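Local coordinates for protein second substrate binding domain of putative amino acid ABC transporter (Streptococcus pneumoniae, PDB 4OEN) that probably binds an amino acid outside the cell and delivers it to its ABC transporter, as a two-lobed periplasmic binding protein of type II fold, at residues A14-Q19 and E84-A89; S142-S147 and G151-V156; V162-I167 and L173-S178. All coordinates share one frame; numbering follows the deposited sequence.

Contact 1. Residues A14-Q19 and E84-A89; sequences APFVFQ and ESYYTA
Tyr87, whose ring receives the edge of Phe16, is steadied at its backbone by a hydroxyl that several groups grip, Ser85 OG. Tyr87 N donates to Ser85 OG over 3.3 Å with an N-H...O angle of 144°, closing an ST turn. The same hydroxyl is hydrogen-bonded to the carboxylate of Glu184 and, weakly, to the carbonyl of Thr185. Serine suits this place because its short side chain can fold back over its own backbone and still reach the neighbouring strand 180-190.

From the residue that closes the turn, the ring of Tyr87 swings toward Phe16, its CG anti to the backbone N (chi1 -173°). The two aromatics form an offset edge-to-face pair, with centroids 5.7 Å apart and planes at 71°. Phe16 supplies the edge: Phe16 CZ lies 3.8 Å from Tyr87 CD2, and Phe16 CE1 is only slightly farther from the same atom. Tyr86 meets the CD1-CE1 side of the Phe16 ring, next to the CZ-CE1 end that meets Tyr87. Tyr86 CE1 is 4.4 Å from Phe16 CE1, and Tyr86 OH approaches Phe16 CD1 to 4.2 Å while keeping a weak hydrogen bond to Asp29. The outer end of the Phe16 ring thus meets both tyrosines, and phenylalanine suits the place because it needs no polar partner, whereas Tyr86 combines a packing ring with a hydroxyl that has one.

Pro161 touches both Phe16 and Tyr87, bringing in the start of helix 160-168. A cis peptide bond precedes Pro15 in the loop that carries Phe16, and backbone bonds of Pro15 to Ile28 and Phe16 to Asp29 hold that loop to the start of helix 28-40. This buried aromatic cluster, where strand 87-96 sets out from one lobe to the other, belongs to the interlobe region of the periplasmic binding protein type II fold.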
# COMPACT_ATOMS: atom_id res chain seq x y z
N ALA A 14 7.19 3.32 -0.73
CA ALA A 14 6.38 4.17 -1.61
C ALA A 14 5.17 3.36 -2.08
O ALA A 14 5.31 2.18 -2.37
CB ALA A 14 7.21 4.65 -2.81
N PRO A 15 4.00 4.01 -2.19
CA PRO A 15 3.68 5.43 -2.00
C PRO A 15 3.27 5.83 -0.59
O PRO A 15 2.89 6.98 -0.40
CB PRO A 15 2.50 5.63 -2.95
CG PRO A 15 1.75 4.32 -2.83
CD PRO A 15 2.84 3.26 -2.73
N PHE A 16 3.32 4.91 0.38
CA PHE A 16 2.91 5.25 1.74
C PHE A 16 3.90 6.15 2.47
O PHE A 16 3.50 7.11 3.14
CB PHE A 16 2.65 3.96 2.53
CG PHE A 16 1.56 3.13 1.94
CD1 PHE A 16 0.23 3.45 2.20
CD2 PHE A 16 1.84 2.08 1.09
CE1 PHE A 16 -0.80 2.72 1.63
CE2 PHE A 16 0.82 1.33 0.52
CZ PHE A 16 -0.51 1.65 0.79
N VAL A 17 5.18 5.87 2.32
CA VAL A 17 6.19 6.70 2.96
C VAL A 17 7.49 6.50 2.21
O VAL A 17 7.91 5.36 1.95
CB VAL A 17 6.33 6.38 4.48
CG1 VAL A 17 6.59 4.87 4.73
CG2 VAL A 17 7.43 7.23 5.13
N PHE A 18 8.10 7.62 1.84
CA PHE A 18 9.36 7.59 1.11
C PHE A 18 10.02 8.96 1.15
O PHE A 18 9.39 9.96 1.50
CB PHE A 18 9.15 7.12 -0.34
CG PHE A 18 8.20 7.98 -1.13
CD1 PHE A 18 8.68 8.90 -2.05
CD2 PHE A 18 6.82 7.86 -0.95
CE1 PHE A 18 7.80 9.69 -2.77
CE2 PHE A 18 5.94 8.65 -1.68
CZ PHE A 18 6.43 9.56 -2.59
N GLN A 19 11.30 8.99 0.82
CA GLN A 19 12.07 10.22 0.80
C GLN A 19 11.92 10.94 -0.54
O GLN A 19 12.07 10.33 -1.61
CB GLN A 19 13.55 9.91 1.08
CG GLN A 19 14.32 11.00 1.79
CD GLN A 19 15.76 10.58 2.09
OE1 GLN A 19 16.15 9.44 1.86
NE2 GLN A 19 16.55 11.51 2.61
N GLU A 84 -9.42 2.24 12.17
CA GLU A 84 -10.19 1.92 10.98
C GLU A 84 -9.25 1.89 9.80
O GLU A 84 -8.25 2.61 9.79
CB GLU A 84 -11.30 2.96 10.75
CG GLU A 84 -12.35 2.99 11.83
CD GLU A 84 -13.39 1.91 11.65
OE1 GLU A 84 -13.37 1.24 10.60
OE2 GLU A 84 -14.24 1.74 12.56
N SER A 85 -9.56 1.07 8.80
CA SER A 85 -8.76 1.02 7.59
C SER A 85 -8.81 2.35 6.85
O SER A 85 -9.89 2.93 6.68
CB SER A 85 -9.26 -0.09 6.66
OG SER A 85 -8.49 -0.13 5.47
N TYR A 86 -7.65 2.82 6.38
CA TYR A 86 -7.64 4.00 5.53
C TYR A 86 -7.33 3.64 4.08
O TYR A 86 -7.31 4.51 3.22
CB TYR A 86 -6.65 5.05 6.03
CG TYR A 86 -5.19 4.66 6.06
CD1 TYR A 86 -4.37 4.81 4.95
CD2 TYR A 86 -4.61 4.19 7.23
CE1 TYR A 86 -3.02 4.45 5.00
CE2 TYR A 86 -3.26 3.83 7.28
CZ TYR A 86 -2.48 3.98 6.16
OH TYR A 86 -1.14 3.63 6.20
N TYR A 87 -7.11 2.36 3.81
CA TYR A 87 -6.80 1.94 2.44
C TYR A 87 -6.98 0.44 2.29
O TYR A 87 -6.37 -0.33 3.04
CB TYR A 87 -5.37 2.33 2.06
CG TYR A 87 -5.06 2.07 0.61
CD1 TYR A 87 -5.61 2.88 -0.39
CD2 TYR A 87 -4.24 1.02 0.23
CE1 TYR A 87 -5.34 2.64 -1.72
CE2 TYR A 87 -3.96 0.78 -1.11
CZ TYR A 87 -4.51 1.60 -2.07
OH TYR A 87 -4.25 1.38 -3.41
N THR A 88 -7.81 0.04 1.34
CA THR A 88 -7.96 -1.37 1.01
C THR A 88 -6.94 -1.74 -0.04
O THR A 88 -6.97 -1.20 -1.14
CB THR A 88 -9.36 -1.70 0.49
OG1 THR A 88 -10.32 -1.37 1.50
CG2 THR A 88 -9.46 -3.20 0.15
N ALA A 89 -6.05 -2.66 0.33
CA ALA A 89 -4.96 -3.08 -0.53
C ALA A 89 -5.43 -4.17 -1.47
O ALA A 89 -6.01 -5.16 -1.03
CB ALA A 89 -3.78 -3.55 0.29

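Contact 2. Residues S142-S147 and G151-V156; sequences SSMYDS and GAIDAV
Val156 lays one methyl against Met144 and the other against Tyr145. Val156 CG1 is 3.7 Å from Met144 CG and also lies near the sulfur, while Val156 CG2 sits 3.8 Å from Tyr145 CE1. Met144 can follow the valine because its chain runs out extended, with CG anti to the backbone N (chi1 -177°), and bends only at the last torsion, which brings CE back beside Val156 CB. A flexible, unbranched side chain suits a buried interface between helix and strand, and a beta-branched valine suits the strand. Tyr145 crosses Val156 at about a right angle, its hydroxyl carried past the methyl to a hydrogen bond with Asp158.

The arrangement is part of a beta-alpha-beta crossover: strand 134-138 leads into helix 141-150, which returns through this turn to strand 155-159, parallel to the first, with strand 111-115 between them. A Schellman motif closes the helix at Gly151, whose positive phi of 88° is readily adopted by glycine. Ser147 O accepts from Ala152 N at 3.0 Å and from Gly151 N at 3.2 Å, both bonds weak because they are strongly bent, and it also takes the hydroxyl of Thr150.

Past the turn, Ile153 turns its longer branch toward the helix, a chi1 of 54° placing CG1 between the backbone N and the carbonyl carbon. Ile153 CD1 lies 3.6 Å from Met144 O, and Ile153 CG1 comes within 3.4 Å of Ser147 OG. The small serine at this point lets the chain pass close, and Ser147 OG also meets Ala152 CB at 3.3 Å. Phe138 of strand 134-138 also packs against Met144 and Ser147.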
# COMPACT_ATOMS: atom_id res chain seq x y z
N SER A 142 12.04 -5.06 -11.01
CA SER A 142 12.73 -4.51 -12.18
C SER A 142 12.79 -5.50 -13.34
O SER A 142 12.53 -5.13 -14.49
CB SER A 142 14.15 -4.08 -11.81
OG SER A 142 14.12 -3.09 -10.80
N SER A 143 13.10 -6.75 -13.04
CA SER A 143 13.20 -7.77 -14.07
C SER A 143 11.83 -8.01 -14.66
O SER A 143 11.68 -8.16 -15.87
CB SER A 143 13.78 -9.06 -13.50
OG SER A 143 14.01 -10.01 -14.52
N MET A 144 10.83 -8.03 -13.79
CA MET A 144 9.46 -8.27 -14.23
C MET A 144 8.96 -7.18 -15.18
O MET A 144 8.39 -7.49 -16.23
CB MET A 144 8.52 -8.36 -13.02
CG MET A 144 7.08 -8.67 -13.44
SD MET A 144 5.99 -8.93 -12.03
CE MET A 144 5.83 -7.27 -11.37
N TYR A 145 9.17 -5.92 -14.81
CA TYR A 145 8.69 -4.83 -15.67
C TYR A 145 9.54 -4.69 -16.93
O TYR A 145 9.04 -4.23 -17.97
CB TYR A 145 8.60 -3.53 -14.87
CG TYR A 145 7.38 -3.53 -13.97
CD1 TYR A 145 6.11 -3.34 -14.50
CD2 TYR A 145 7.49 -3.76 -12.60
CE1 TYR A 145 4.98 -3.36 -13.69
CE2 TYR A 145 6.36 -3.79 -11.78
CZ TYR A 145 5.11 -3.59 -12.33
OH TYR A 145 3.99 -3.62 -11.54
N ASP A 146 10.80 -5.11 -16.89
CA ASP A 146 11.61 -5.15 -18.10
C ASP A 146 11.01 -6.14 -19.08
O ASP A 146 10.91 -5.87 -20.28
CB ASP A 146 13.06 -5.53 -17.78
CG ASP A 146 13.84 -4.39 -17.15
OD1 ASP A 146 13.27 -3.29 -17.01
OD2 ASP A 146 15.02 -4.60 -16.82
N SER A 147 10.62 -7.30 -18.56
CA SER A 147 10.02 -8.33 -19.38
C SER A 147 8.68 -7.85 -19.97
O SER A 147 8.40 -8.12 -21.14
CB SER A 147 9.82 -9.60 -18.55
OG SER A 147 9.27 -10.65 -19.34
N GLY A 151 7.76 -7.20 -24.15
CA GLY A 151 6.68 -8.01 -24.69
C GLY A 151 6.90 -9.49 -24.45
O GLY A 151 6.18 -10.34 -25.00
N ALA A 152 7.89 -9.81 -23.62
CA ALA A 152 8.22 -11.20 -23.32
C ALA A 152 7.12 -11.84 -22.47
O ALA A 152 6.89 -13.05 -22.54
CB ALA A 152 9.57 -11.28 -22.60
N ILE A 153 6.49 -11.03 -21.63
CA ILE A 153 5.25 -11.42 -20.97
C ILE A 153 4.15 -10.46 -21.42
O ILE A 153 4.43 -9.36 -21.90
CB ILE A 153 5.38 -11.41 -19.44
CG1 ILE A 153 5.90 -10.06 -18.95
CG2 ILE A 153 6.34 -12.52 -19.00
CD1 ILE A 153 5.94 -9.89 -17.45
N ASP A 154 2.90 -10.88 -21.26
CA ASP A 154 1.75 -10.11 -21.74
C ASP A 154 1.12 -9.20 -20.69
O ASP A 154 0.38 -8.28 -21.01
CB ASP A 154 0.71 -11.09 -22.27
CG ASP A 154 1.24 -11.92 -23.41
OD1 ASP A 154 1.44 -11.34 -24.50
OD2 ASP A 154 1.46 -13.14 -23.23
N ALA A 155 1.42 -9.48 -19.43
CA ALA A 155 0.80 -8.78 -18.31
C ALA A 155 1.61 -9.06 -17.07
O ALA A 155 2.45 -9.98 -17.06
CB ALA A 155 -0.65 -9.22 -18.11
N VAL A 156 1.38 -8.24 -16.04
CA VAL A 156 1.89 -8.52 -14.71
C VAL A 156 0.75 -8.49 -13.71
O VAL A 156 -0.31 -7.91 -13.98
CB VAL A 156 2.95 -7.50 -14.24
CG1 VAL A 156 4.10 -7.42 -15.22
CG2 VAL A 156 2.31 -6.11 -14.05

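Contact 3. Residues V162-I167 and L173-S178; sequences VLKYSI and LKTPIS
Apolar packing carries most of this contact, and Leu173 is at its middle. From the helix, Leu163 crosses Leu173 at about a right angle, methyl to methyl, with Leu163 CD2 4.0 Å from Leu173 CD1. One turn on, Ile167 crosses the same leucine nearer its root, where Ile167 CG1 lies 4.0 Å from Leu173 CB. Farther along the other segment, Ile167 CD1 lies 4.1 Å from Thr175 CG2. Leucines suit the inner side, where their branched ends mesh with Tyr145 of helix 141-150, which touches both of them; Ile92 of strand 87-96 also backs Leu163.

A second kind of meeting sets alkyl groups against polar backbone. Ile167 CG1 is anti to its carbonyl carbon (chi1 -68°), which sends Ile167 CD1 out over the start of the other segment, 3.4 Å from Leu173 O. Isoleucine serves well here, since its longer branch spans from Leu173 to Thr175 while CG2 also comes near Leu173 O.

The third kind involves the alkyl parts of polar side chains. In the conformer described, Lys164 bends so that Lys164 CE passes 4.0 Å from Thr175 OG1, a van der Waals approach only. Its charged end goes to Glu160, with which NZ forms a salt bridge one turn back along the helix. Lys174 points the other way from the helix, and its ammonium is bound by the carbonyls of Glu97 and Ser99. Threonine fits between these surroundings by offering a methyl to Ile167 and a hydroxyl on the lysine flank.

With both lysine ammonium groups engaged elsewhere, helix 160-168 and strand 173-174 are joined across this interface mainly by van der Waals packing, an association that depends little on direction and is reinforced by the short chain connection between them.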
# COMPACT_ATOMS: atom_id res chain seq x y z
N VAL A 162 1.31 0.18 -5.64
CA VAL A 162 2.61 0.28 -6.30
C VAL A 162 2.43 0.57 -7.78
O VAL A 162 3.06 1.48 -8.34
CB VAL A 162 3.44 -1.01 -6.10
CG1 VAL A 162 4.67 -1.00 -6.99
CG2 VAL A 162 3.83 -1.16 -4.64
N LEU A 163 1.54 -0.19 -8.40
CA LEU A 163 1.26 0.01 -9.81
C LEU A 163 0.63 1.37 -10.07
O LEU A 163 1.05 2.07 -10.99
CB LEU A 163 0.34 -1.09 -10.34
CG LEU A 163 0.99 -2.11 -11.27
CD1 LEU A 163 0.00 -3.22 -11.60
CD2 LEU A 163 1.48 -1.41 -12.54
N LYS A 164 -0.36 1.78 -9.27
CA LYS A 164 -1.01 3.07 -9.48
C LYS A 164 -0.05 4.23 -9.24
O LYS A 164 -0.13 5.26 -9.91
CB LYS A 164 -2.23 3.21 -8.56
CG LYS A 164 -3.43 2.34 -8.93
CD LYS A 164 -4.33 3.01 -9.96
CE LYS A 164 -5.62 2.23 -10.14
NZ LYS A 164 -6.49 2.26 -8.93
N TYR A 165 0.85 4.08 -8.27
CA TYR A 165 1.83 5.14 -8.02
C TYR A 165 2.73 5.30 -9.23
O TYR A 165 3.01 6.41 -9.67
CB TYR A 165 2.66 4.84 -6.76
CG TYR A 165 3.76 5.84 -6.50
CD1 TYR A 165 3.47 7.17 -6.29
CD2 TYR A 165 5.10 5.45 -6.45
CE1 TYR A 165 4.45 8.10 -6.06
CE2 TYR A 165 6.11 6.37 -6.21
CZ TYR A 165 5.77 7.70 -6.02
OH TYR A 165 6.75 8.65 -5.78
N SER A 166 3.17 4.18 -9.77
CA SER A 166 4.05 4.20 -10.94
C SER A 166 3.34 4.83 -12.14
O SER A 166 3.94 5.62 -12.87
CB SER A 166 4.54 2.79 -11.28
OG SER A 166 3.48 1.94 -11.67
N ILE A 167 2.07 4.49 -12.33
CA ILE A 167 1.30 5.07 -13.42
C ILE A 167 1.08 6.57 -13.19
O ILE A 167 1.19 7.37 -14.13
CB ILE A 167 -0.06 4.33 -13.59
CG1 ILE A 167 0.18 2.91 -14.10
CG2 ILE A 167 -0.98 5.11 -14.54
CD1 ILE A 167 -1.05 2.02 -14.13
N LEU A 173 1.56 2.40 -18.28
CA LEU A 173 0.89 1.13 -18.03
C LEU A 173 -0.57 1.41 -17.74
O LEU A 173 -0.94 2.56 -17.50
CB LEU A 173 1.53 0.38 -16.85
CG LEU A 173 3.02 0.10 -17.03
CD1 LEU A 173 3.62 -0.50 -15.76
CD2 LEU A 173 3.21 -0.84 -18.19
N LYS A 174 -1.39 0.37 -17.78
CA LYS A 174 -2.80 0.54 -17.46
C LYS A 174 -3.33 -0.65 -16.67
O LYS A 174 -2.69 -1.71 -16.63
CB LYS A 174 -3.61 0.77 -18.74
CG LYS A 174 -3.57 -0.40 -19.69
CD LYS A 174 -4.38 -0.06 -20.94
CE LYS A 174 -4.45 -1.23 -21.90
NZ LYS A 174 -5.27 -0.84 -23.10
N THR A 175 -4.47 -0.45 -16.03
CA THR A 175 -5.09 -1.45 -15.18
C THR A 175 -6.52 -1.66 -15.65
O THR A 175 -7.45 -1.00 -15.17
CB THR A 175 -5.06 -1.02 -13.70
OG1 THR A 175 -5.59 0.30 -13.59
CG2 THR A 175 -3.62 -1.02 -13.18
N PRO A 176 -6.71 -2.57 -16.61
CA PRO A 176 -8.01 -2.73 -17.27
C PRO A 176 -9.04 -3.51 -16.46
O PRO A 176 -10.23 -3.53 -16.84
CB PRO A 176 -7.64 -3.48 -18.55
CG PRO A 176 -6.43 -4.27 -18.18
CD PRO A 176 -5.66 -3.40 -17.23
N ILE A 177 -8.60 -4.15 -15.37
CA ILE A 177 -9.49 -4.96 -14.52
C ILE A 177 -9.43 -4.51 -13.07
O ILE A 177 -8.33 -4.33 -12.52
CB ILE A 177 -9.12 -6.45 -14.60
CG1 ILE A 177 -9.00 -6.91 -16.06
CG2 ILE A 177 -10.15 -7.30 -13.85
CD1 ILE A 177 -8.21 -8.21 -16.21
N SER A 178 -10.59 -4.35 -12.43
CA SER A 178 -10.59 -3.96 -11.02
C SER A 178 -9.79 -4.96 -10.19
O SER A 178 -9.74 -6.15 -10.50
CB SER A 178 -12.02 -3.87 -10.47
OG SER A 178 -12.61 -5.15 -10.36

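Overall arrangement
Contact 1 is the buried one, centred about 4 Å from the centre of the chain, and its chemistry is aromatic. Contact 2, centred about 21 Å from the same point, is partly buried and mixes aliphatic packing with a capped helix end, while contact 3 is a surface contact of alkyl groups edged by charge. All three reach one sheet, in which strand 87-96 of contact 1 neighbours both strand 155-159 and strand 173-174. Contacts 1 and 3 meet at Tyr165, which packs on Ala14, Pro15 and Phe18; Tyr145 is shared by contacts 2 and 3. Contacts 1 and 2 do not touch, their nearest atoms being about 11 Å apart; helix 160-168 touches both, through Tyr165 and Leu163.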